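Local atomic coordinates of actin binding protein family protein (PDB entry 6K2F), a protein that probably binds monomeric actin and holds back its polymerisation, this chain being the N-terminal ADF-homology domain of a twinfilin. Residues F23-I28 and E60-L65; F66-R71 and K79-A84; F114-H119 and A133-E138. All blocks are in the same frame, centred on the assembly; numbering follows the deposited sequence.

Interaction 1: F23-I28 and E60-L65; sequences FIQATI and EPSYIL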
loop_
_atom_site.group_PDB
_atom_site.type_symbol
_atom_site.label_atom_id
_atom_site.label_comp_id
_atom_site.label_asym_id
_atom_site.label_seq_id
_atom_site.Cartn_x
_atom_site.Cartn_y
_atom_site.Cartn_z
ATOM N N PHE A 23 4.511 -4.929 2.069
ATOM C CA PHE A 23 5.425 -5.920 2.661
ATOM C C PHE A 23 6.068 -6.820 1.618
ATOM O O PHE A 23 5.585 -6.965 0.507
ATOM C CB PHE A 23 4.726 -6.705 3.769
ATOM C CG PHE A 23 3.602 -7.633 3.404
ATOM C CD1 PHE A 23 3.845 -8.893 2.898
ATOM C CD2 PHE A 23 2.303 -7.308 3.748
ATOM C CE1 PHE A 23 2.804 -9.780 2.704
ATOM C CE2 PHE A 23 1.264 -8.205 3.559
ATOM C CZ PHE A 23 1.516 -9.437 3.032
ATOM N N ILE A 24 7.167 -7.402 2.067
ATOM C CA ILE A 24 7.980 -8.366 1.285
ATOM C C ILE A 24 8.090 -9.625 2.122
ATOM O O ILE A 24 8.492 -9.543 3.269
ATOM C CB ILE A 24 9.370 -7.803 0.962
ATOM C CG1 ILE A 24 9.272 -6.482 0.201
ATOM C CG2 ILE A 24 10.183 -8.852 0.217
ATOM C CD1 ILE A 24 10.578 -5.689 0.162
ATOM N N GLN A 25 7.672 -10.745 1.569
ATOM C CA GLN A 25 7.878 -12.054 2.217
ATOM C C GLN A 25 9.192 -12.585 1.684
ATOM O O GLN A 25 9.422 -12.448 0.451
ATOM C CB GLN A 25 6.759 -13.034 1.911
ATOM C CG GLN A 25 6.908 -14.356 2.657
ATOM C CD GLN A 25 5.729 -15.244 2.363
ATOM O OE1 GLN A 25 5.151 -15.189 1.283
ATOM N NE2 GLN A 25 5.378 -16.070 3.323
ATOM N N ALA A 26 10.032 -13.116 2.562
ATOM C CA ALA A 26 11.342 -13.649 2.142
ATOM C C ALA A 26 11.550 -15.019 2.773
ATOM O O ALA A 26 11.065 -15.262 3.877
ATOM C CB ALA A 26 12.440 -12.690 2.517
ATOM N N THR A 27 12.275 -15.889 2.091
ATOM C CA THR A 27 12.657 -17.207 2.635
ATOM C C THR A 27 14.132 -17.442 2.356
ATOM O O THR A 27 14.707 -16.816 1.447
ATOM C CB THR A 27 11.827 -18.373 2.075
ATOM O OG1 THR A 27 11.999 -18.442 0.660
ATOM C CG2 THR A 27 10.356 -18.222 2.385
ATOM N N ILE A 28 14.712 -18.372 3.098
ATOM C CA ILE A 28 16.121 -18.780 2.886
ATOM C C ILE A 28 16.130 -19.842 1.782
ATOM O O ILE A 28 15.527 -20.923 1.946
ATOM C CB ILE A 28 16.733 -19.250 4.215
ATOM C CG1 ILE A 28 16.636 -18.141 5.263
ATOM C CG2 ILE A 28 18.158 -19.730 3.994
ATOM C CD1 ILE A 28 17.097 -18.524 6.662
ATOM N N GLU A 60 6.028 -23.913 7.415
ATOM C CA GLU A 60 7.172 -23.416 6.595
ATOM C C GLU A 60 7.612 -22.066 7.147
ATOM O O GLU A 60 6.862 -21.109 7.053
ATOM C CB GLU A 60 6.744 -23.271 5.140
ATOM C CG GLU A 60 6.427 -24.598 4.472
ATOM C CD GLU A 60 6.247 -24.543 2.957
ATOM O OE1 GLU A 60 6.440 -23.454 2.353
ATOM O OE2 GLU A 60 5.888 -25.590 2.386
ATOM N N PRO A 61 8.815 -21.942 7.744
ATOM C CA PRO A 61 9.281 -20.653 8.217
ATOM C C PRO A 61 9.346 -19.642 7.071
ATOM O O PRO A 61 9.689 -19.956 5.975
ATOM C CB PRO A 61 10.646 -20.940 8.836
ATOM C CG PRO A 61 10.616 -22.421 9.141
ATOM C CD PRO A 61 9.768 -23.019 8.044
ATOM N N SER A 62 9.023 -18.389 7.391
ATOM C CA SER A 62 9.238 -17.269 6.451
ATOM C C SER A 62 9.387 -15.984 7.229
ATOM O O SER A 62 9.002 -15.931 8.418
ATOM C CB SER A 62 8.190 -17.158 5.370
ATOM O OG SER A 62 6.910 -16.849 5.885
ATOM N N TYR A 63 9.987 -14.998 6.589
ATOM C CA TYR A 63 10.053 -13.629 7.117
ATOM C C TYR A 63 9.094 -12.736 6.353
ATOM O O TYR A 63 8.939 -12.869 5.137
ATOM C CB TYR A 63 11.443 -13.050 6.942
ATOM C CG TYR A 63 12.555 -13.840 7.566
ATOM C CD1 TYR A 63 12.690 -13.926 8.935
ATOM C CD2 TYR A 63 13.514 -14.453 6.778
ATOM C CE1 TYR A 63 13.740 -14.620 9.515
ATOM C CE2 TYR A 63 14.586 -15.116 7.338
ATOM C CZ TYR A 63 14.703 -15.215 8.707
ATOM O OH TYR A 63 15.764 -15.915 9.215
ATOM N N ILE A 64 8.530 -11.761 7.053
ATOM C CA ILE A 64 7.755 -10.668 6.404
ATOM C C ILE A 64 8.370 -9.349 6.853
ATOM O O ILE A 64 8.466 -9.118 8.047
ATOM C CB ILE A 64 6.269 -10.651 6.796
ATOM C CG1 ILE A 64 5.582 -12.007 6.650
ATOM C CG2 ILE A 64 5.579 -9.549 5.996
ATOM C CD1 ILE A 64 5.294 -12.367 5.261
ATOM N N LEU A 65 8.819 -8.546 5.898
ATOM C CA LEU A 65 9.252 -7.159 6.154
ATOM C C LEU A 65 8.041 -6.274 5.908
ATOM O O LEU A 65 7.614 -6.177 4.759
ATOM C CB LEU A 65 10.420 -6.813 5.239
ATOM C CG LEU A 65 11.594 -7.770 5.325
ATOM C CD1 LEU A 65 12.675 -7.382 4.344
ATOM C CD2 LEU A 65 12.128 -7.824 6.737
#

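Interaction 2: F66-R71 and K79-A84; sequences FRTETR and KWLLLA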
loop_
_atom_site.group_PDB
_atom_site.type_symbol
_atom_site.label_atom_id
_atom_site.label_comp_id
_atom_site.label_asym_id
_atom_site.label_seq_id
_atom_site.Cartn_x
_atom_site.Cartn_y
_atom_site.Cartn_z
ATOM N N PHE A 66 7.466 -5.754 6.976
ATOM C CA PHE A 66 6.151 -5.087 6.939
ATOM C C PHE A 66 6.362 -3.598 7.241
ATOM O O PHE A 66 6.798 -3.213 8.317
ATOM C CB PHE A 66 5.205 -5.747 7.931
ATOM C CG PHE A 66 3.767 -5.361 7.732
ATOM C CD1 PHE A 66 3.304 -4.160 8.235
ATOM C CD2 PHE A 66 2.882 -6.209 7.081
ATOM C CE1 PHE A 66 1.980 -3.802 8.077
ATOM C CE2 PHE A 66 1.564 -5.821 6.883
ATOM C CZ PHE A 66 1.117 -4.628 7.392
ATOM N N ARG A 67 6.007 -2.769 6.291
ATOM C CA ARG A 67 6.251 -1.310 6.376
ATOM C C ARG A 67 5.222 -0.659 7.304
ATOM O O ARG A 67 4.030 -0.908 7.139
ATOM C CB ARG A 67 6.185 -0.695 4.982
ATOM C CG ARG A 67 6.619 0.762 4.952
ATOM C CD ARG A 67 6.540 1.386 3.570
ATOM N NE ARG A 67 5.220 1.229 2.977
ATOM C CZ ARG A 67 4.131 1.913 3.302
ATOM N NH1 ARG A 67 4.170 2.842 4.244
ATOM N NH2 ARG A 67 2.991 1.677 2.678
ATOM N N THR A 68 5.679 0.143 8.257
ATOM C CA THR A 68 4.784 0.921 9.141
ATOM C C THR A 68 4.412 2.232 8.455
ATOM O O THR A 68 4.881 2.511 7.335
ATOM C CB THR A 68 5.402 1.219 10.514
ATOM O OG1 THR A 68 6.371 2.263 10.403
ATOM C CG2 THR A 68 6.009 -0.016 11.141
ATOM N N GLU A 69 3.636 3.084 9.141
ATOM C CA GLU A 69 3.300 4.454 8.673
ATOM C C GLU A 69 4.272 5.498 9.223
ATOM O O GLU A 69 4.081 6.685 8.942
ATOM C CB GLU A 69 1.877 4.800 9.101
ATOM C CG GLU A 69 0.818 4.022 8.349
ATOM C CD GLU A 69 0.926 4.167 6.845
ATOM O OE1 GLU A 69 0.921 5.311 6.352
ATOM O OE2 GLU A 69 1.093 3.146 6.183
ATOM N N THR A 70 5.259 5.076 10.014
ATOM C CA THR A 70 6.209 6.003 10.663
ATOM C C THR A 70 7.394 6.197 9.717
ATOM O O THR A 70 7.970 5.204 9.278
ATOM C CB THR A 70 6.605 5.498 12.055
ATOM O OG1 THR A 70 5.413 5.534 12.842
ATOM C CG2 THR A 70 7.670 6.351 12.705
ATOM N N ARG A 71 7.703 7.439 9.397
ATOM C CA ARG A 71 8.881 7.736 8.543
ATOM C C ARG A 71 10.167 7.522 9.355
ATOM O O ARG A 71 10.150 7.662 10.591
ATOM C CB ARG A 71 8.764 9.135 7.935
ATOM C CG ARG A 71 7.659 9.271 6.894
ATOM C CD ARG A 71 7.927 8.557 5.582
ATOM N NE ARG A 71 9.060 9.133 4.867
ATOM C CZ ARG A 71 8.995 10.171 4.035
ATOM N NH1 ARG A 71 7.841 10.774 3.793
ATOM N NH2 ARG A 71 10.096 10.601 3.438
ATOM N N LYS A 79 10.032 3.263 8.978
ATOM C CA LYS A 79 10.263 2.188 9.969
ATOM C C LYS A 79 9.456 0.949 9.559
ATOM O O LYS A 79 8.370 1.086 8.997
ATOM C CB LYS A 79 9.856 2.676 11.355
ATOM C CG LYS A 79 10.714 3.811 11.898
ATOM C CD LYS A 79 11.761 3.325 12.823
ATOM C CE LYS A 79 12.651 4.405 13.399
ATOM N NZ LYS A 79 13.719 3.778 14.209
ATOM N N TRP A 80 9.996 -0.230 9.822
ATOM C CA TRP A 80 9.407 -1.532 9.426
ATOM C C TRP A 80 9.240 -2.434 10.651
ATOM O O TRP A 80 9.865 -2.187 11.691
ATOM C CB TRP A 80 10.313 -2.211 8.403
ATOM C CG TRP A 80 10.436 -1.476 7.102
ATOM C CD1 TRP A 80 11.043 -0.279 6.879
ATOM C CD2 TRP A 80 9.896 -1.898 5.844
ATOM N NE1 TRP A 80 10.923 0.072 5.565
ATOM C CE2 TRP A 80 10.228 -0.899 4.900
ATOM C CE3 TRP A 80 9.237 -3.047 5.403
ATOM C CZ2 TRP A 80 9.891 -1.016 3.555
ATOM C CZ3 TRP A 80 8.916 -3.165 4.073
ATOM C CH2 TRP A 80 9.227 -2.155 3.164
ATOM N N LEU A 81 8.398 -3.445 10.491
ATOM C CA LEU A 81 8.349 -4.613 11.391
ATOM C C LEU A 81 9.065 -5.764 10.703
ATOM O O LEU A 81 8.888 -5.957 9.485
ATOM C CB LEU A 81 6.903 -5.025 11.665
ATOM C CG LEU A 81 5.944 -3.907 12.031
ATOM C CD1 LEU A 81 4.538 -4.473 12.122
ATOM C CD2 LEU A 81 6.377 -3.228 13.300
ATOM N N LEU A 82 9.833 -6.512 11.472
ATOM C CA LEU A 82 10.349 -7.813 11.007
ATOM C C LEU A 82 9.457 -8.872 11.641
ATOM O O LEU A 82 9.489 -9.011 12.871
ATOM C CB LEU A 82 11.812 -7.976 11.416
ATOM C CG LEU A 82 12.389 -9.360 11.091
ATOM C CD1 LEU A 82 12.264 -9.691 9.614
ATOM C CD2 LEU A 82 13.829 -9.438 11.556
ATOM N N LEU A 83 8.633 -9.522 10.831
ATOM C CA LEU A 83 7.765 -10.621 11.304
ATOM C C LEU A 83 8.503 -11.910 10.974
ATOM O O LEU A 83 8.843 -12.103 9.804
ATOM C CB LEU A 83 6.416 -10.559 10.597
ATOM C CG LEU A 83 5.699 -9.208 10.642
ATOM C CD1 LEU A 83 4.350 -9.315 9.955
ATOM C CD2 LEU A 83 5.541 -8.695 12.059
ATOM N N ALA A 84 8.780 -12.740 11.964
ATOM C CA ALA A 84 9.479 -14.009 11.699
ATOM C C ALA A 84 8.521 -15.116 12.111
ATOM O O ALA A 84 8.275 -15.265 13.333
ATOM C CB ALA A 84 10.763 -14.076 12.457
#

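Interaction 3: F114-H119 and A133-E138; sequences FLYEIH and AFLRHE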
loop_
_atom_site.group_PDB
_atom_site.type_symbol
_atom_site.label_atom_id
_atom_site.label_comp_id
_atom_site.label_asym_id
_atom_site.label_seq_id
_atom_site.Cartn_x
_atom_site.Cartn_y
_atom_site.Cartn_z
ATOM N N PHE A 114 14.067 -1.113 11.782
ATOM C CA PHE A 114 13.007 -1.952 12.400
ATOM C C PHE A 114 12.554 -1.349 13.721
ATOM O O PHE A 114 13.344 -1.146 14.648
ATOM C CB PHE A 114 13.460 -3.400 12.545
ATOM C CG PHE A 114 13.698 -4.018 11.197
ATOM C CD1 PHE A 114 12.629 -4.425 10.419
ATOM C CD2 PHE A 114 14.983 -4.118 10.687
ATOM C CE1 PHE A 114 12.838 -4.975 9.171
ATOM C CE2 PHE A 114 15.188 -4.660 9.434
ATOM C CZ PHE A 114 14.122 -5.084 8.681
ATOM N N LEU A 115 11.265 -1.061 13.774
ATOM C CA LEU A 115 10.601 -0.572 15.002
ATOM C C LEU A 115 10.505 -1.760 15.961
ATOM O O LEU A 115 10.867 -1.618 17.148
ATOM C CB LEU A 115 9.227 -0.049 14.578
ATOM C CG LEU A 115 8.349 0.518 15.683
ATOM C CD1 LEU A 115 8.862 1.878 16.117
ATOM C CD2 LEU A 115 6.908 0.608 15.215
ATOM N N TYR A 116 10.074 -2.914 15.442
ATOM C CA TYR A 116 9.949 -4.152 16.234
ATOM C C TYR A 116 10.366 -5.354 15.395
ATOM O O TYR A 116 10.137 -5.364 14.174
ATOM C CB TYR A 116 8.499 -4.401 16.650
ATOM C CG TYR A 116 7.933 -3.346 17.556
ATOM C CD1 TYR A 116 8.489 -3.116 18.804
ATOM C CD2 TYR A 116 6.854 -2.576 17.156
ATOM C CE1 TYR A 116 7.975 -2.152 19.648
ATOM C CE2 TYR A 116 6.342 -1.596 17.988
ATOM C CZ TYR A 116 6.899 -1.391 19.230
ATOM O OH TYR A 116 6.375 -0.448 20.066
ATOM N N GLU A 117 10.892 -6.358 16.085
ATOM C CA GLU A 117 11.091 -7.709 15.526
ATOM C C GLU A 117 10.118 -8.604 16.280
ATOM O O GLU A 117 10.265 -8.709 17.519
ATOM C CB GLU A 117 12.557 -8.091 15.643
ATOM C CG GLU A 117 13.477 -7.106 14.924
ATOM C CD GLU A 117 14.933 -7.537 14.887
ATOM O OE1 GLU A 117 15.216 -8.638 15.385
ATOM O OE2 GLU A 117 15.779 -6.771 14.364
ATOM N N ILE A 118 9.194 -9.234 15.577
ATOM C CA ILE A 118 8.085 -10.034 16.156
ATOM C C ILE A 118 8.274 -11.500 15.762
ATOM O O ILE A 118 8.090 -11.851 14.573
ATOM C CB ILE A 118 6.715 -9.496 15.741
ATOM C CG1 ILE A 118 6.584 -8.020 16.093
ATOM C CG2 ILE A 118 5.615 -10.336 16.374
ATOM C CD1 ILE A 118 5.302 -7.382 15.624
ATOM N N HIS A 119 8.630 -12.320 16.744
ATOM C CA HIS A 119 8.799 -13.778 16.549
ATOM C C HIS A 119 7.454 -14.447 16.823
ATOM O O HIS A 119 6.874 -14.188 17.883
ATOM C CB HIS A 119 9.915 -14.269 17.461
ATOM C CG HIS A 119 10.168 -15.731 17.383
ATOM N ND1 HIS A 119 11.315 -16.239 16.806
ATOM C CD2 HIS A 119 9.464 -16.786 17.847
ATOM C CE1 HIS A 119 11.286 -17.564 16.902
ATOM N NE2 HIS A 119 10.171 -17.922 17.532
ATOM N N ALA A 133 -1.676 -7.885 20.301
ATOM C CA ALA A 133 -1.257 -8.762 21.420
ATOM C C ALA A 133 0.233 -8.566 21.696
ATOM O O ALA A 133 0.613 -8.509 22.874
ATOM C CB ALA A 133 -1.574 -10.204 21.107
ATOM N N PHE A 134 1.041 -8.473 20.645
ATOM C CA PHE A 134 2.500 -8.213 20.772
ATOM C C PHE A 134 2.707 -6.883 21.501
ATOM O O PHE A 134 3.525 -6.823 22.448
ATOM C CB PHE A 134 3.198 -8.182 19.414
ATOM C CG PHE A 134 4.602 -7.626 19.487
ATOM C CD1 PHE A 134 5.665 -8.413 19.905
ATOM C CD2 PHE A 134 4.853 -6.300 19.199
ATOM C CE1 PHE A 134 6.946 -7.891 19.983
ATOM C CE2 PHE A 134 6.133 -5.767 19.293
ATOM C CZ PHE A 134 7.180 -6.568 19.678
ATOM N N LEU A 135 1.981 -5.837 21.093
ATOM C CA LEU A 135 2.192 -4.478 21.657
ATOM C C LEU A 135 1.861 -4.479 23.146
ATOM O O LEU A 135 2.536 -3.773 23.912
ATOM C CB LEU A 135 1.339 -3.457 20.896
ATOM C CG LEU A 135 1.811 -3.126 19.487
ATOM C CD1 LEU A 135 0.877 -2.113 18.859
ATOM C CD2 LEU A 135 3.242 -2.612 19.491
ATOM N N ARG A 136 0.856 -5.248 23.553
ATOM C CA ARG A 136 0.386 -5.240 24.963
ATOM C C ARG A 136 1.499 -5.780 25.884
ATOM O O ARG A 136 1.468 -5.421 27.066
ATOM C CB ARG A 136 -0.982 -5.937 25.016
ATOM C CG ARG A 136 -2.106 -5.042 24.513
ATOM C CD ARG A 136 -3.467 -5.677 24.290
ATOM N NE ARG A 136 -3.533 -7.026 24.832
ATOM C CZ ARG A 136 -3.943 -8.114 24.177
ATOM N NH1 ARG A 136 -4.374 -8.037 22.925
ATOM N NH2 ARG A 136 -3.927 -9.288 24.789
ATOM N N HIS A 137 2.489 -6.528 25.368
ATOM C CA HIS A 137 3.533 -7.224 26.169
ATOM C C HIS A 137 4.964 -6.845 25.755
ATOM O O HIS A 137 5.915 -7.464 26.299
ATOM C CB HIS A 137 3.332 -8.739 26.063
ATOM C CG HIS A 137 1.982 -9.179 26.514
ATOM N ND1 HIS A 137 0.991 -9.526 25.617
ATOM C CD2 HIS A 137 1.448 -9.316 27.752
ATOM C CE1 HIS A 137 -0.095 -9.872 26.279
ATOM N NE2 HIS A 137 0.160 -9.754 27.593
ATOM N N GLU A 138 5.157 -5.872 24.857
ATOM C CA GLU A 138 6.528 -5.503 24.406
ATOM C C GLU A 138 7.237 -4.725 25.530
ATOM O O GLU A 138 6.798 -3.684 26.045
ATOM C CB GLU A 138 6.453 -4.756 23.079
ATOM C CG GLU A 138 5.899 -3.356 23.216
ATOM C CD GLU A 138 6.927 -2.315 23.618
ATOM O OE1 GLU A 138 8.137 -2.600 23.514
ATOM O OE2 GLU A 138 6.515 -1.221 24.046
#

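Interaction 1: F23-I28 and E60-L65
Gln-25 lays its aliphatic part against the end of Ile-64, CG lying 3.7 Å from Ile-64 CD1, and carries its amide on to Ser-62. The chain runs extended, with CG opposite the backbone N (chi1 -176°), and this length takes NE2 past the isoleucine to 3.1 Å from Ser-62 OG. That hydrogen bond is nearly straight, and the hydroxyl sits close to the amide plane. NE2 also donates to the backbone oxygen of Tyr-55, so two acceptors fix the rotation of the amide. The other branch of Ile-64 turns to Phe-23: Ile-64 CG2 approaches the ring obliquely and lies 3.6 Å from Phe-23 CD1, while Tyr-55 meets the same ring edge-to-face.

Ile-24, Ala-26, Tyr-63 and Leu-65 project from the other face. Here the Tyr-63 ring slants past Ile-28, whose CG1 is 4.2 Å from Tyr-63 CE2, and the Tyr-63 hydroxyl hydrogen-bonds to the backbone oxygen of Tyr-98 on helix 92-101.

The backbones run antiparallel at 159°. Ile-24 with Leu-65 and Ala-26 with Tyr-63 are hydrogen-bonded pairs, each closed by two bonds; the two shortest are Leu-65 N to Ile-24 O and Ala-26 N to Tyr-63 O, both 2.8 Å. Between them Gln-25 and Ile-64 form a non-hydrogen-bonded pair, where Gln-25 CA adds a CH contact to Tyr-63 O at 3.2 Å.

The contact therefore joins two central strands of the ADF-homology sheet through main-chain bonds and apolar packing, and the buried amide nitrogen of Gln-25 is satisfied by a hydroxyl and a carbonyl rather than by a charge.

Interaction 2: F66-R71 and K79-A84
Strands 66-68 and 79-84 run antiparallel at 146° with their axes 4.5 Å apart, Phe-66 and Leu-81 forming a hydrogen-bonded pair and Arg-67 and Trp-80 the non-hydrogen-bonded pair beside it. In the first pair, Leu-81 N reaches Phe-66 O at 2.7 Å, and the return bond from Phe-66 N to Leu-81 O is almost perfectly straight (178°).

Arg-67 lies over the indole of Trp-80. Its CB stands 3.7 Å from the centroid of the six-membered ring of Trp-80, a CH-pi contact directly over the face, and CG and CD follow along the same ring. The chain then bends at chi3 (54°), and the guanidinium is turned almost perpendicular to the indole; NE bonds to the carbonyl of Gly-21, and the group makes a cation-pi contact with Tyr-78. The indole NE1 donates to Asn-16, so both polar ends are held from outside the pair.

On the other face Phe-66 and Leu-81 run alongside each other in the same direction, with their CD1 atoms 4.1 Å apart. Thr-68 lies roughly perpendicular to Leu-81, its CG2 3.9 Å from Leu-81 CD2.

Lys-79 O takes two bonds from Thr-68: one from N in the carbonyl plane, and one from OG1 at 2.7 Å, well above that plane. The same OG1 accepts from Thr-70 N, an ST turn where the chain turns its corner at Glu-69 and Thr-70. Beyond it, Lys-79 N donates to Thr-70 O at 2.8 Å.

This is an antiparallel beta hairpin pairing of strands 62-68 and 77-85, in the central mixed sheet of the ADF-homology fold.

Interaction 3: F114-H119 and A133-E138
Tyr-116 and Phe-134 meet edge-to-face: Phe-134 turns its edge to one face of the tyrosine ring, with centroids 5.1 Å apart and planes at 71°. The nearest atoms are Phe-134 CE2 and Tyr-116 CG, at 3.5 Å, so the edge arrives near the root of the tyrosine ring rather than over its centre. Phe-134 is itself covered by Ile-118, whose CG1 stands 3.7 Å from the ring centroid, a CH-pi contact almost exactly over the middle; CD1 of the same isoleucine reaches Phe-134 CD2 at 3.8 Å. Phe-134 gets there because its ring leaves the helix opposite the backbone N (chi1 167°).

Farther along Tyr-116, Leu-135 comes in roughly perpendicular to it, its CD2 3.6 Å from Tyr-116 CE2. Glu-138 also crosses the tyrosine, with OE1 3.9 Å from Tyr-116 CE1.

Behind this shell, Tyr-131, one turn earlier on the helix, touches both Tyr-116 and Ile-118, and Phe-126 packs on Ile-118. The strand is held in turn by its parallel neighbour 77-85, where Leu-81 touches Tyr-116 and Leu-83 touches Ile-118. Residues 133-137 run at 115° to 116-119, and helix 127-137, the last of this domain, packs on strand 114-120, the outermost strand at this side of the sheet.

In the fold
The three contacts step across one mixed sheet and end on a helix. Interactions 1 and 2 share strand 62-68, their centres about 13 Å apart; Ile-64 N probably bonds to Leu-83 O at 2.8 Å, and Phe-23 CD2 packs on Phe-66 CE2 at 3.5 Å. Strand 77-85 of interaction 2 then pairs in parallel with strand 114-120 of interaction 3, through probable bonds such as Leu-82 O to Ile-118 N at 2.7 Å; the centres of interactions 2 and 3 lie about 11 Å apart. Interactions 1 and 3 are about 17 Å apart between centres, yet Leu-65 CD2 still touches Phe-114 CE1 at 3.8 Å. Together they trace the sheet and one covering helix of a probable actin-binding domain.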